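Long-range contact in phosphatidylinositol transfer protein SFH5 (PDB 6W32), which binds and transfers phosphatidylinositol between membranes, regulates PtdIns(4,5)P2 homeostasis at the plasma membrane, and also binds heme b: residues D123-L137 and L256-Y268. Residues are numbered along the deposited sequence; the frame is centred on the assembly and turned at random.
Sequences DANGDANKKAVTWNL and LGQYLKDCPYEGY
Trp135 reaches from strand 132-136 of the CRAL-TRIO (Sec14-like) domain into segment 256-268, meeting it with the outer end of its six-membered ring. This strand is the second of the mixed five-stranded sheet, and the segment follows the sheet's last strand, 247-250. The ring pairs edge-to-face with Tyr268, the planes 55° apart: Trp135 CZ3 stands over the centre of the tyrosine ring, 3.8 Å from Tyr268 CE2. Leu256 CD2 touches the same corner, and Cys263 CB lies in the indole plane at its edge, 3.9 Å from Trp135 CH2. Both rings are also tied to the sheet by their polar atoms: Trp135 NE1 hydrogen-bonds Thr121 OG1 and Tyr268 OH hydrogen-bonds Asp184 OD2.

Leu260 divides its two methyls between neighbours. Leu260 CD1 packs 3.9 Å from Trp135 CZ2 and meets Val133 CG1 tip to tip, whereas Leu260 CD2 lies against the aliphatic part of Lys130, 3.8 Å from Lys130 CD. With CG anti to the carbonyl carbon (chi1 -55°) and a bend at chi3, Lys130 carries its ammonium past Leu260 to Tyr259. Lys130 NZ donates to Tyr259 O from above the carbonyl plane, at 3.1 Å, and also bonds Tyr220 OH of strand 216-222, so the lysine links the loop between strands 118-122 and 132-136, the segment after strand 247-250 and the sheet.

Farther out, Lys261 crosses Asp127 at about a right angle, bending at chi3 (37°) to lay its CE against the carboxylate. The resulting salt bridge is long, with Lys261 NZ 3.8 Å from Asp127 OD1.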
# COMPACT_ATOMS: atom_id res chain seq x y z
N ASP A 123 4.83 9.96 11.23
CA ASP A 123 4.60 11.01 12.24
C ASP A 123 3.97 10.32 13.44
O ASP A 123 2.75 10.11 13.49
CB ASP A 123 3.70 12.11 11.69
CG ASP A 123 3.19 13.05 12.77
OD1 ASP A 123 3.82 13.16 13.84
OD2 ASP A 123 2.16 13.71 12.53
N ALA A 124 4.82 9.98 14.42
CA ALA A 124 4.37 9.21 15.57
C ALA A 124 3.17 9.86 16.25
O ALA A 124 2.35 9.15 16.86
CB ALA A 124 5.51 9.06 16.57
N ASN A 125 3.03 11.18 16.13
CA ASN A 125 1.95 11.89 16.79
C ASN A 125 1.02 12.54 15.77
O ASN A 125 0.62 13.69 15.92
CB ASN A 125 2.49 12.93 17.77
CG ASN A 125 1.78 12.83 19.11
OD1 ASN A 125 0.59 13.14 19.22
ND2 ASN A 125 2.50 12.34 20.13
N GLY A 126 0.69 11.79 14.73
CA GLY A 126 -0.19 12.28 13.69
C GLY A 126 -1.59 11.77 13.90
O GLY A 126 -1.84 10.91 14.74
N ASP A 127 -2.52 12.31 13.11
CA ASP A 127 -3.91 11.92 13.25
C ASP A 127 -4.08 10.44 12.88
O ASP A 127 -3.21 9.85 12.22
CB ASP A 127 -4.80 12.80 12.38
CG ASP A 127 -4.83 14.28 12.84
OD1 ASP A 127 -5.07 14.55 14.04
OD2 ASP A 127 -4.62 15.16 11.98
N ALA A 128 -5.19 9.84 13.31
CA ALA A 128 -5.36 8.40 13.11
C ALA A 128 -5.27 8.07 11.64
O ALA A 128 -5.92 8.71 10.81
CB ALA A 128 -6.69 7.91 13.64
N ASN A 129 -4.45 7.08 11.32
CA ASN A 129 -4.33 6.55 9.97
C ASN A 129 -3.87 7.61 9.00
O ASN A 129 -4.11 7.51 7.79
CB ASN A 129 -5.64 5.91 9.51
CG ASN A 129 -6.15 4.91 10.52
OD1 ASN A 129 -5.42 3.99 10.93
ND2 ASN A 129 -7.40 5.09 10.97
N LYS A 130 -3.22 8.63 9.54
CA LYS A 130 -2.44 9.54 8.71
C LYS A 130 -1.04 9.74 9.28
O LYS A 130 -0.41 10.76 9.02
CB LYS A 130 -3.16 10.89 8.55
CG LYS A 130 -4.58 10.80 8.01
CD LYS A 130 -4.94 12.09 7.39
CE LYS A 130 -6.43 12.36 7.52
NZ LYS A 130 -6.78 13.72 7.05
N LYS A 131 -0.56 8.78 10.07
CA LYS A 131 0.81 8.75 10.57
C LYS A 131 1.80 8.13 9.58
O LYS A 131 2.93 8.61 9.46
CB LYS A 131 0.86 7.97 11.88
CG LYS A 131 -0.15 8.42 12.92
CD LYS A 131 -0.29 7.33 13.98
CE LYS A 131 -0.89 7.87 15.26
NZ LYS A 131 -0.82 6.87 16.33
N ALA A 132 1.42 7.09 8.86
CA ALA A 132 2.26 6.55 7.80
C ALA A 132 1.77 7.08 6.47
O ALA A 132 0.62 6.85 6.10
CB ALA A 132 2.24 5.02 7.80
N VAL A 133 2.63 7.78 5.74
CA VAL A 133 2.30 8.38 4.46
C VAL A 133 3.35 7.96 3.45
O VAL A 133 4.54 7.91 3.79
CB VAL A 133 2.24 9.93 4.56
CG1 VAL A 133 1.66 10.54 3.31
CG2 VAL A 133 1.42 10.38 5.75
N THR A 134 2.94 7.66 2.21
CA THR A 134 3.92 7.60 1.13
C THR A 134 3.62 8.68 0.10
O THR A 134 2.48 9.12 -0.05
CB THR A 134 4.01 6.24 0.39
OG1 THR A 134 2.90 6.10 -0.51
CG2 THR A 134 4.04 5.10 1.32
N TRP A 135 4.66 9.09 -0.61
CA TRP A 135 4.55 10.25 -1.48
C TRP A 135 5.19 9.91 -2.82
O TRP A 135 6.34 9.48 -2.87
CB TRP A 135 5.26 11.46 -0.88
CG TRP A 135 4.94 11.89 0.54
CD1 TRP A 135 5.14 11.19 1.71
CD2 TRP A 135 4.43 13.17 0.92
NE1 TRP A 135 4.76 11.97 2.79
CE2 TRP A 135 4.32 13.19 2.33
CE3 TRP A 135 4.05 14.30 0.20
CZ2 TRP A 135 3.85 14.29 3.02
CZ3 TRP A 135 3.59 15.39 0.87
CH2 TRP A 135 3.48 15.38 2.28
N ASN A 136 4.47 10.16 -3.90
CA ASN A 136 5.03 10.01 -5.23
C ASN A 136 5.16 11.38 -5.87
O ASN A 136 4.17 12.11 -6.00
CB ASN A 136 4.17 9.09 -6.09
CG ASN A 136 4.05 7.71 -5.50
OD1 ASN A 136 3.04 7.39 -4.86
ND2 ASN A 136 5.08 6.91 -5.69
N LEU A 137 6.38 11.76 -6.23
CA LEU A 137 6.60 13.08 -6.81
C LEU A 137 6.52 12.97 -8.32
O LEU A 137 7.43 13.34 -9.06
CB LEU A 137 7.93 13.65 -6.35
CG LEU A 137 8.00 13.64 -4.83
CD1 LEU A 137 9.31 14.14 -4.34
CD2 LEU A 137 6.86 14.48 -4.29
N LEU A 256 -2.14 21.40 1.80
CA LEU A 256 -2.10 20.01 2.23
C LEU A 256 -2.04 19.90 3.74
O LEU A 256 -2.54 18.92 4.30
CB LEU A 256 -0.92 19.29 1.59
CG LEU A 256 -1.01 17.77 1.68
CD1 LEU A 256 -2.30 17.31 1.06
CD2 LEU A 256 0.21 17.05 1.05
N GLY A 257 -1.46 20.89 4.42
CA GLY A 257 -1.38 20.83 5.86
C GLY A 257 -2.73 20.89 6.55
O GLY A 257 -2.86 20.42 7.69
N GLN A 258 -3.74 21.44 5.88
CA GLN A 258 -5.11 21.36 6.38
C GLN A 258 -5.57 19.93 6.55
O GLN A 258 -6.53 19.69 7.29
CB GLN A 258 -6.06 22.10 5.44
CG GLN A 258 -5.91 23.62 5.46
CD GLN A 258 -6.64 24.30 4.30
OE1 GLN A 258 -6.08 25.18 3.65
NE2 GLN A 258 -7.89 23.89 4.05
N TYR A 259 -4.92 18.96 5.89
CA TYR A 259 -5.28 17.56 6.04
C TYR A 259 -4.20 16.70 6.68
O TYR A 259 -4.53 15.80 7.46
CB TYR A 259 -5.65 16.97 4.69
CG TYR A 259 -6.70 17.74 3.91
CD1 TYR A 259 -8.07 17.53 4.11
CD2 TYR A 259 -6.33 18.65 2.93
CE1 TYR A 259 -9.03 18.21 3.34
CE2 TYR A 259 -7.28 19.33 2.17
CZ TYR A 259 -8.61 19.10 2.37
OH TYR A 259 -9.48 19.79 1.60
N LEU A 260 -2.91 16.94 6.39
CA LEU A 260 -1.82 16.25 7.08
C LEU A 260 -1.18 17.23 8.04
O LEU A 260 -0.41 18.10 7.61
CB LEU A 260 -0.76 15.71 6.12
CG LEU A 260 -1.12 14.71 5.04
CD1 LEU A 260 0.15 14.28 4.37
CD2 LEU A 260 -1.90 13.56 5.63
N LYS A 261 -1.44 17.07 9.34
CA LYS A 261 -1.07 18.13 10.26
C LYS A 261 0.44 18.38 10.25
O LYS A 261 0.87 19.54 10.15
CB LYS A 261 -1.61 17.86 11.68
CG LYS A 261 -0.98 16.82 12.56
CD LYS A 261 -1.61 16.87 14.01
CE LYS A 261 -3.14 17.20 13.96
NZ LYS A 261 -3.78 17.89 15.18
N ASP A 262 1.26 17.33 10.20
CA ASP A 262 2.70 17.50 10.37
C ASP A 262 3.53 17.32 9.09
O ASP A 262 4.73 17.03 9.17
CB ASP A 262 3.21 16.58 11.46
CG ASP A 262 2.81 17.06 12.81
OD1 ASP A 262 2.47 18.26 12.88
OD2 ASP A 262 2.80 16.26 13.77
N CYS A 263 2.94 17.53 7.93
CA CYS A 263 3.70 17.53 6.71
C CYS A 263 4.54 18.80 6.62
O CYS A 263 4.35 19.74 7.38
CB CYS A 263 2.76 17.39 5.53
SG CYS A 263 2.00 18.89 5.10
N PRO A 264 5.52 18.88 5.71
CA PRO A 264 6.44 20.02 5.76
C PRO A 264 5.71 21.33 5.48
O PRO A 264 4.79 21.40 4.66
CB PRO A 264 7.48 19.69 4.69
CG PRO A 264 6.82 18.73 3.79
CD PRO A 264 5.90 17.94 4.63
N TYR A 265 6.11 22.39 6.21
CA TYR A 265 5.61 23.73 5.88
C TYR A 265 5.88 24.05 4.43
O TYR A 265 4.97 24.41 3.68
CB TYR A 265 6.24 24.80 6.77
CG TYR A 265 5.65 26.20 6.57
CD1 TYR A 265 4.53 26.61 7.30
CD2 TYR A 265 6.21 27.12 5.67
CE1 TYR A 265 3.98 27.87 7.14
CE2 TYR A 265 5.66 28.40 5.50
CZ TYR A 265 4.55 28.76 6.25
OH TYR A 265 3.96 30.00 6.13
N GLU A 266 7.12 23.88 3.99
CA GLU A 266 7.42 24.17 2.60
C GLU A 266 6.60 23.25 1.70
O GLU A 266 6.52 22.05 1.94
CB GLU A 266 8.92 23.99 2.32
CG GLU A 266 9.32 24.27 0.89
CD GLU A 266 10.81 24.08 0.65
OE1 GLU A 266 11.27 24.29 -0.49
OE2 GLU A 266 11.52 23.72 1.62
N GLY A 267 6.01 23.83 0.66
CA GLY A 267 5.16 23.09 -0.26
C GLY A 267 3.83 22.67 0.33
O GLY A 267 2.77 23.04 -0.19
N TYR A 268 3.85 22.04 1.45
CA TYR A 268 2.64 21.42 1.84
C TYR A 268 1.91 22.15 2.95
O TYR A 268 1.06 21.59 3.58
CB TYR A 268 2.92 19.96 2.04
CG TYR A 268 3.59 19.38 0.82
CD1 TYR A 268 2.91 19.25 -0.35
CD2 TYR A 268 4.90 18.97 0.83
CE1 TYR A 268 3.50 18.73 -1.46
CE2 TYR A 268 5.49 18.45 -0.28
CZ TYR A 268 4.77 18.33 -1.42
OH TYR A 268 5.30 17.83 -2.55